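Local coordinates for cycloalternan-forming enzyme (Listeria monocytogenes serovar 1/2a, PDB 5F7U), which belongs to glycoside hydrolase family 31 and joins a TIM-barrel domain to several beta-rich domains, among them a family 6 carbohydrate-binding module, at residues A896-L899 with D900-N903; Y910-T913 with V914-L917. The protein carries 1 engineered substitution. All blocks are in the same frame, centred on the assembly; numbering follows the deposited sequence.

Contact 1: A896-L899 with D900-N903; sequences ADTL and DAFN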
ATOM      1  N   ALA A 896      21.931 -11.178 -36.703  1.00 30.00           N
ATOM      2  CA  ALA A 896      20.887 -10.611 -37.553  1.00 31.11           C
ATOM      3  C   ALA A 896      21.173  -9.137 -37.789  1.00 32.84           C
ATOM      4  O   ALA A 896      21.368  -8.369 -36.839  1.00 33.00           O
ATOM      5  CB  ALA A 896      19.514 -10.813 -36.928  1.00 29.91           C
ATOM      6  N   ASP A 897      21.209  -8.749 -39.059  1.00 35.52           N
ATOM      7  CA  ASP A 897      21.508  -7.362 -39.425  1.00 38.08           C
ATOM      8  C   ASP A 897      20.331  -6.408 -39.226  1.00 37.69           C
ATOM      9  O   ASP A 897      20.542  -5.211 -39.022  1.00 39.73           O
ATOM     10  CB  ASP A 897      22.038  -7.266 -40.864  1.00 41.57           C
ATOM     11  CG  ASP A 897      23.450  -7.814 -41.007  1.00 43.98           C
ATOM     12  OD1 ASP A 897      24.259  -7.667 -40.060  1.00 44.33           O
ATOM     13  OD2 ASP A 897      23.758  -8.388 -42.080  1.00 45.99           O
ATOM     14  N   THR A 898      19.104  -6.930 -39.299  1.00 35.85           N
ATOM     15  CA  THR A 898      17.891  -6.122 -39.093  1.00 35.27           C
ATOM     16  C   THR A 898      16.971  -6.785 -38.086  1.00 33.06           C
ATOM     17  O   THR A 898      17.003  -8.011 -37.899  1.00 31.44           O
ATOM     18  CB  THR A 898      17.061  -5.928 -40.387  1.00 37.06           C
ATOM     19  OG1 THR A 898      16.525  -7.191 -40.811  1.00 36.18           O
ATOM     20  CG2 THR A 898      17.886  -5.293 -41.512  1.00 39.50           C
ATOM     21  N   LEU A 899      16.116  -5.973 -37.471  1.00 32.94           N
ATOM     22  CA  LEU A 899      15.032  -6.490 -36.649  1.00 31.54           C
ATOM     23  C   LEU A 899      14.158  -7.535 -37.373  1.00 31.06           C
ATOM     24  O   LEU A 899      13.766  -8.529 -36.760  1.00 30.18           O
ATOM     25  CB  LEU A 899      14.202  -5.338 -36.071  1.00 32.55           C
ATOM     26  CG  LEU A 899      13.317  -5.647 -34.863  1.00 32.27           C
ATOM     27  CD1 LEU A 899      14.089  -6.395 -33.786  1.00 30.97           C
ATOM     28  CD2 LEU A 899      12.707  -4.366 -34.307  1.00 34.25           C
ATOM     29  N   ASP A 900      13.896  -7.328 -38.670  1.00 32.62           N
ATOM     30  CA  ASP A 900      13.165  -8.299 -39.508  1.00 33.18           C
ATOM     31  C   ASP A 900      13.810  -9.684 -39.514  1.00 31.50           C
ATOM     32  O   ASP A 900      13.127 -10.686 -39.294  1.00 31.29           O
ATOM     33  CB  ASP A 900      13.025  -7.803 -40.961  1.00 36.23           C
ATOM     34  CG  ASP A 900      11.941  -6.745 -41.133  1.00 38.85           C
ATOM     35  OD1 ASP A 900      11.279  -6.358 -40.139  1.00 39.08           O
ATOM     36  OD2 ASP A 900      11.750  -6.289 -42.280  1.00 41.67           O
ATOM     37  N   ALA A 901      15.123  -9.717 -39.755  1.00 30.87           N
ATOM     38  CA  ALA A 901      15.903 -10.956 -39.812  1.00 29.96           C
ATOM     39  C   ALA A 901      15.899 -11.642 -38.454  1.00 27.74           C
ATOM     40  O   ALA A 901      15.735 -12.866 -38.366  1.00 27.96           O
ATOM     41  CB  ALA A 901      17.332 -10.667 -40.265  1.00 30.74           C
ATOM     42  N   PHE A 902      16.056 -10.836 -37.403  1.00 26.23           N
ATOM     43  CA  PHE A 902      15.980 -11.316 -36.028  1.00 24.41           C
ATOM     44  C   PHE A 902      14.662 -12.001 -35.719  1.00 24.42           C
ATOM     45  O   PHE A 902      14.651 -13.069 -35.096  1.00 23.83           O
ATOM     46  CB  PHE A 902      16.223 -10.185 -35.023  1.00 23.80           C
ATOM     47  CG  PHE A 902      16.259 -10.659 -33.600  1.00 23.03           C
ATOM     48  CD1 PHE A 902      17.380 -11.335 -33.110  1.00 22.21           C
ATOM     49  CD2 PHE A 902      15.160 -10.465 -32.749  1.00 23.20           C
ATOM     50  CE1 PHE A 902      17.418 -11.784 -31.798  1.00 22.32           C
ATOM     51  CE2 PHE A 902      15.186 -10.936 -31.448  1.00 23.23           C
ATOM     52  CZ  PHE A 902      16.315 -11.587 -30.964  1.00 22.73           C
ATOM     53  N   ASN A 903      13.564 -11.374 -36.134  1.00 25.41           N
ATOM     54  CA  ASN A 903      12.234 -11.930 -35.914  1.00 26.44           C
ATOM     55  C   ASN A 903      12.027 -13.265 -36.650  1.00 27.80           C
ATOM     56  O   ASN A 903      11.446 -14.201 -36.093  1.00 28.00           O
ATOM     57  CB  ASN A 903      11.168 -10.890 -36.252  1.00 27.59           C
ATOM     58  CG  ASN A 903      11.004  -9.849 -35.142  1.00 27.70           C
ATOM     59  OD1 ASN A 903      11.018 -10.191 -33.968  1.00 27.45           O
ATOM     60  ND2 ASN A 903      10.851  -8.586 -35.515  1.00 27.90           N
TER
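With chi1 at 66°, T898 sets OG1 between its own backbone N and carbonyl carbon and turned toward A901, while a chi1 of -176° puts CG of F902 anti to its backbone N, and the ring extends outward from the helix with its edge still meeting A896 CB. T898 OG1 accepts from A901 N over 3.1 Å, at an N-H...O angle of 163°. The backbone takes up the next two amides: F902 N reaches T898 O (3.0 Å) and N903 N reaches L899 O (2.9 Å). This is a side-chain N-cap, with T898 just ahead of helix 899-904, so that amides of the first turn find acceptors. Before the cap the chain folds back over the helix start, laying A896 CB 3.9 Å from F902 CB and 4.0 Å from A901 CB. L899 CD1 lies oblique to the F902 ring, 4.3 Å from F902 CD2. The side chains of L899 and N903 cross at a slant, L899 CG 3.9 Å from N903 ND2, and that amide nitrogen is held by D808 O. K921 makes a cation-pi contact with the F902 ring and also bonds F902 O.

Contact 2: Y910-T913 with V914-L917; sequences YYDT and VQNL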
ATOM      1  N   TYR A 910      20.982  -9.659 -32.230  1.00 26.54           N
ATOM      2  CA  TYR A 910      20.809  -8.385 -32.919  1.00 27.51           C
ATOM      3  C   TYR A 910      21.226  -7.286 -31.959  1.00 26.40           C
ATOM      4  O   TYR A 910      21.010  -7.415 -30.752  1.00 25.43           O
ATOM      5  CB  TYR A 910      19.345  -8.214 -33.344  1.00 29.13           C
ATOM      6  CG  TYR A 910      18.964  -6.809 -33.777  1.00 30.25           C
ATOM      7  CD1 TYR A 910      19.301  -6.329 -35.053  1.00 32.00           C
ATOM      8  CD2 TYR A 910      18.263  -5.956 -32.912  1.00 30.32           C
ATOM      9  CE1 TYR A 910      18.950  -5.040 -35.450  1.00 33.19           C
ATOM     10  CE2 TYR A 910      17.910  -4.662 -33.299  1.00 31.22           C
ATOM     11  CZ  TYR A 910      18.258  -4.212 -34.560  1.00 32.89           C
ATOM     12  OH  TYR A 910      17.905  -2.938 -34.939  1.00 34.77           O
ATOM     13  N   TYR A 911      21.790  -6.200 -32.479  1.00 26.16           N
ATOM     14  CA  TYR A 911      22.203  -5.091 -31.614  1.00 25.26           C
ATOM     15  C   TYR A 911      21.413  -3.826 -31.915  1.00 25.40           C
ATOM     16  O   TYR A 911      21.450  -3.314 -33.031  1.00 26.03           O
ATOM     17  CB  TYR A 911      23.721  -4.846 -31.706  1.00 25.44           C
ATOM     18  CG  TYR A 911      24.217  -3.827 -30.706  1.00 24.81           C
ATOM     19  CD1 TYR A 911      24.289  -4.141 -29.341  1.00 24.14           C
ATOM     20  CD2 TYR A 911      24.595  -2.536 -31.111  1.00 25.35           C
ATOM     21  CE1 TYR A 911      24.728  -3.210 -28.425  1.00 23.87           C
ATOM     22  CE2 TYR A 911      25.036  -1.591 -30.180  1.00 25.25           C
ATOM     23  CZ  TYR A 911      25.101  -1.943 -28.845  1.00 24.55           C
ATOM     24  OH  TYR A 911      25.539  -1.042 -27.903  1.00 25.25           O
ATOM     25  N   ASP A 912      20.688  -3.341 -30.904  1.00 24.63           N
ATOM     26  CA  ASP A 912      19.918  -2.108 -30.977  1.00 25.36           C
ATOM     27  C   ASP A 912      20.864  -0.972 -30.585  1.00 24.40           C
ATOM     28  O   ASP A 912      21.162  -0.794 -29.408  1.00 23.57           O
ATOM     29  CB  ASP A 912      18.725  -2.222 -30.009  1.00 26.09           C
ATOM     30  CG  ASP A 912      17.831  -0.981 -29.968  1.00 27.73           C
ATOM     31  OD1 ASP A 912      18.214   0.121 -30.425  1.00 28.44           O
ATOM     32  OD2 ASP A 912      16.697  -1.134 -29.447  1.00 29.45           O
ATOM     33  N   THR A 913      21.334  -0.206 -31.576  1.00 24.37           N
ATOM     34  CA  THR A 913      22.299   0.885 -31.316  1.00 23.70           C
ATOM     35  C   THR A 913      21.703   2.091 -30.554  1.00 22.94           C
ATOM     36  O   THR A 913      22.444   2.857 -29.924  1.00 22.28           O
ATOM     37  CB  THR A 913      22.968   1.404 -32.609  1.00 24.81           C
ATOM     38  OG1 THR A 913      22.005   2.110 -33.393  1.00 25.77           O
ATOM     39  CG2 THR A 913      23.536   0.256 -33.436  1.00 25.59           C
ATOM     40  N   VAL A 914      20.381   2.264 -30.629  1.00 22.80           N
ATOM     41  CA  VAL A 914      19.698   3.407 -29.989  1.00 22.41           C
ATOM     42  C   VAL A 914      19.616   3.192 -28.483  1.00 21.37           C
ATOM     43  O   VAL A 914      19.856   4.121 -27.707  1.00 21.07           O
ATOM     44  CB  VAL A 914      18.290   3.656 -30.591  1.00 23.43           C
ATOM     45  CG1 VAL A 914      17.503   4.700 -29.795  1.00 23.50           C
ATOM     46  CG2 VAL A 914      18.430   4.121 -32.033  1.00 24.61           C
ATOM     47  N   GLN A 915      19.323   1.953 -28.105  1.00 20.67           N
ATOM     48  CA  GLN A 915      19.111   1.553 -26.706  1.00 19.94           C
ATOM     49  C   GLN A 915      20.350   0.937 -26.072  1.00 19.05           C
ATOM     50  O   GLN A 915      20.378   0.740 -24.851  1.00 18.63           O
ATOM     51  CB  GLN A 915      17.951   0.550 -26.624  1.00 20.23           C
ATOM     52  CG  GLN A 915      16.585   1.126 -27.030  1.00 21.20           C
ATOM     53  CD  GLN A 915      16.006   2.064 -25.981  1.00 21.26           C
ATOM     54  OE1 GLN A 915      16.255   1.899 -24.790  1.00 21.11           O
ATOM     55  NE2 GLN A 915      15.220   3.039 -26.417  1.00 21.95           N
ATOM     56  N   ASN A 916      21.363   0.632 -26.897  1.00 19.02           N
ATOM     57  CA  ASN A 916      22.534  -0.132 -26.469  1.00 18.59           C
ATOM     58  C   ASN A 916      22.152  -1.457 -25.813  1.00 17.86           C
ATOM     59  O   ASN A 916      22.587  -1.794 -24.709  1.00 17.26           O
ATOM     60  CB  ASN A 916      23.459   0.728 -25.595  1.00 18.76           C
ATOM     61  CG  ASN A 916      24.028   1.911 -26.350  1.00 19.27           C
ATOM     62  OD1 ASN A 916      24.673   1.749 -27.399  1.00 20.10           O
ATOM     63  ND2 ASN A 916      23.802   3.110 -25.820  1.00 19.80           N
ATOM     64  N   LEU A 917      21.271  -2.184 -26.494  1.00 17.93           N
ATOM     65  CA  LEU A 917      20.836  -3.494 -26.033  1.00 17.77           C
ATOM     66  C   LEU A 917      21.189  -4.558 -27.049  1.00 18.24           C
ATOM     67  O   LEU A 917      20.907  -4.394 -28.234  1.00 18.82           O
ATOM     68  CB  LEU A 917      19.322  -3.514 -25.829  1.00 17.59           C
ATOM     69  CG  LEU A 917      18.750  -2.608 -24.731  1.00 17.36           C
ATOM     70  CD1 LEU A 917      17.238  -2.610 -24.849  1.00 17.92           C
ATOM     71  CD2 LEU A 917      19.170  -3.102 -23.354  1.00 16.90           C
TER
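Backbone bonds join D912 and L917 twice, as an antiparallel hydrogen-bonded pair. D912 N gives to L917 O at 2.9 Å, and L917 N returns the bond to D912 O at 3.2 Å. The CB atoms of D912 and L917, 4.4 Å apart, lie on the same face of the sheet.

Side-chain to backbone bonds close the turn. CG of D912 stands anti to the backbone N (chi1 179°), which carries the carboxylate over the amides that follow. D912 OD1 receives Q915 N at 3.2 Å from above the carboxylate plane, with an N-H...O angle of 155°, and takes a weak, bent bond from V914 N at 3.1 Å. One oxygen thus grips two successive turn amides, while D912 OD2 is bonded by Q811 NE2.

Among the packing contacts, Q915 runs alongside D912, its CG 3.3 Å from D912 OD2, with the amide and carboxylate planes steeply inclined to each other; Q915 NE2 bonds W772 O. The Y911 ring lies across the N916 side chain, its plane tilted 41° against the amide, and Y911 CD1 lies 3.6 Å from L917 O. Y911 OH is bonded to S880 O, and N916 ND2 to E942, a ligand of a bound magnesium ion.

N916, with positive phi and psi, and L917 together face D912: a G1 beta bulge in the tight connection between strands 908-912 and 917-922 of a mixed sheet.

Overall arrangement
From the N-terminal side, the chain leaves strand 891-892 and enters helix 899-904 through contact 1, which is complete before contact 2 begins; the two are in series, neither nesting nor crossing. Strand 908-912 then leads into contact 2, which closes the turn into strand 917-922, its antiparallel neighbour in the mixed sheet. The centres lie 12 Å apart, and Y910 bridges them: its CB packs against the F902 ring, and its own ring against the backbone of A896, T898 and L899. A backbone bond between A896 and Y909 ties the approach to the helix to this edge strand, and strand 917-922 also meets the helix.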